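Local coordinates for protein probable glutathione S-transferase (Pseudomonas aeruginosa, PDB 6JWK) that probably isomerises maleylpyruvate or related maleyl compounds with the help of glutathione, as a zeta-class member of the glutathione S-transferase superfamily, at residues L3-F6 and T11-R14. Residues are numbered along the deposited sequence; the frame is centred on the assembly and turned at random.
Sequences LYSF and TSYR
Ser5, the last residue of strand 2-5, and Ser12, in the first turn of helix 10-22, bring their backbones to 5.2 Å between CA atoms, where the opening strand of the thioredoxin-like domain gives way to its first helix. On the helix side Ser12 makes the contact, its CB directed at the strand end. Its hydroxyl, anti to its own carbonyl carbon (chi1 -63°), lies ahead of the Phe6 N-H, with OG 3.7 Å from Ser5 CA. Phe6 N donates a long, weak hydrogen bond to Ser12 OG at 3.4 Å, nearly straight at 163°. Beside it, Ser12 CB rests 3.5 Å from Phe6 O and 3.7 Å from Ser5 OG. The two serines thus meet carbon against oxygen, and their polar ends turn to different partners: Ser5 OG bonds to Arg16 NH1, one turn further along the helix, and Ser12 OG to Ser9 OG. Phe6 contributes backbone here, while its side chain leads away and lies about 6 Å from a bound sulfate, probably from the crystallisation liquor. Strand 2-5 and helix 10-22 begin the beta-alpha-beta unit completed by strand 28-30, and in glutathione transferases the turn between them borders the glutathione site. Within this small buried interface, a weak bond from the strand-end amide and a firmer one with Ser9 tie the helix start to the strand and to the connecting loop.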
loop_
_atom_site.group_PDB
_atom_site.type_symbol
_atom_site.label_atom_id
_atom_site.label_comp_id
_atom_site.label_asym_id
_atom_site.label_seq_id
_atom_site.Cartn_x
_atom_site.Cartn_y
_atom_site.Cartn_z
ATOM N N LEU B 3 -3.571 -3.862 -20.542
ATOM C CA LEU B 3 -3.955 -3.936 -19.124
ATOM C C LEU B 3 -5.125 -4.880 -19.004
ATOM O O LEU B 3 -6.202 -4.513 -19.509
ATOM C CB LEU B 3 -4.378 -2.575 -18.568
ATOM C CG LEU B 3 -4.719 -2.697 -17.091
ATOM C CD1 LEU B 3 -3.499 -2.343 -16.267
ATOM C CD2 LEU B 3 -5.945 -1.901 -16.717
ATOM N N TYR B 4 -4.916 -5.984 -18.288
ATOM C CA TYR B 4 -5.916 -7.029 -18.027
ATOM C C TYR B 4 -6.715 -6.524 -16.825
ATOM O O TYR B 4 -6.142 -6.305 -15.758
ATOM C CB TYR B 4 -5.225 -8.397 -17.920
ATOM C CG TYR B 4 -4.678 -8.854 -19.250
ATOM C CD1 TYR B 4 -3.466 -8.370 -19.732
ATOM C CD2 TYR B 4 -5.449 -9.648 -20.102
ATOM C CE1 TYR B 4 -3.009 -8.708 -20.998
ATOM C CE2 TYR B 4 -5.006 -9.994 -21.374
ATOM C CZ TYR B 4 -3.772 -9.535 -21.807
ATOM O OH TYR B 4 -3.323 -9.833 -23.053
ATOM N N SER B 5 -8.004 -6.277 -17.046
ATOM C CA SER B 5 -8.908 -5.527 -16.147
ATOM C C SER B 5 -10.184 -6.342 -15.965
ATOM O O SER B 5 -10.583 -7.000 -16.904
ATOM C CB SER B 5 -9.189 -4.162 -16.752
ATOM O OG SER B 5 -10.431 -3.598 -16.283
ATOM N N PHE B 6 -10.805 -6.298 -14.801
ATOM C CA PHE B 6 -12.222 -6.697 -14.600
ATOM C C PHE B 6 -13.011 -5.426 -14.258
ATOM O O PHE B 6 -12.511 -4.553 -13.435
ATOM C CB PHE B 6 -12.298 -7.806 -13.538
ATOM C CG PHE B 6 -13.693 -8.172 -13.091
ATOM C CD1 PHE B 6 -14.579 -8.804 -13.965
ATOM C CD2 PHE B 6 -14.114 -7.921 -11.789
ATOM C CE1 PHE B 6 -15.859 -9.162 -13.546
ATOM C CE2 PHE B 6 -15.403 -8.247 -11.382
ATOM C CZ PHE B 6 -16.267 -8.881 -12.255
ATOM N N THR B 11 -9.093 -2.192 -7.951
ATOM C CA THR B 11 -7.663 -1.975 -8.264
ATOM C C THR B 11 -7.560 -1.825 -9.784
ATOM O O THR B 11 -6.719 -1.034 -10.240
ATOM C CB THR B 11 -6.769 -3.080 -7.658
ATOM O OG1 THR B 11 -7.317 -4.327 -8.100
ATOM C CG2 THR B 11 -6.752 -3.026 -6.145
ATOM N N SER B 12 -8.368 -2.539 -10.554
ATOM C CA SER B 12 -8.411 -2.346 -12.038
ATOM C C SER B 12 -8.862 -0.908 -12.347
ATOM O O SER B 12 -8.287 -0.252 -13.211
ATOM C CB SER B 12 -9.330 -3.338 -12.717
ATOM O OG SER B 12 -8.864 -4.668 -12.546
ATOM N N TYR B 13 -9.907 -0.469 -11.668
ATOM C CA TYR B 13 -10.478 0.889 -11.855
ATOM C C TYR B 13 -9.349 1.930 -11.651
ATOM O O TYR B 13 -9.222 2.859 -12.472
ATOM C CB TYR B 13 -11.680 1.016 -10.921
ATOM C CG TYR B 13 -12.534 2.248 -11.100
ATOM C CD1 TYR B 13 -12.347 3.137 -12.156
ATOM C CD2 TYR B 13 -13.611 2.470 -10.247
ATOM C CE1 TYR B 13 -13.155 4.263 -12.301
ATOM C CE2 TYR B 13 -14.428 3.590 -10.390
ATOM C CZ TYR B 13 -14.202 4.480 -11.425
ATOM O OH TYR B 13 -15.023 5.563 -11.560
ATOM N N ARG B 14 -8.561 1.813 -10.577
ATOM C CA ARG B 14 -7.435 2.749 -10.274
ATOM C C ARG B 14 -6.560 2.894 -11.521
ATOM O O ARG B 14 -6.205 3.974 -11.868
ATOM C CB ARG B 14 -6.509 2.255 -9.146
ATOM C CG ARG B 14 -7.153 2.145 -7.773
ATOM C CD ARG B 14 -6.144 1.568 -6.824
ATOM N NE ARG B 14 -6.746 1.314 -5.545
ATOM C CZ ARG B 14 -6.179 0.646 -4.577
ATOM N NH1 ARG B 14 -4.993 0.093 -4.775
ATOM N NH2 ARG B 14 -6.814 0.486 -3.428
#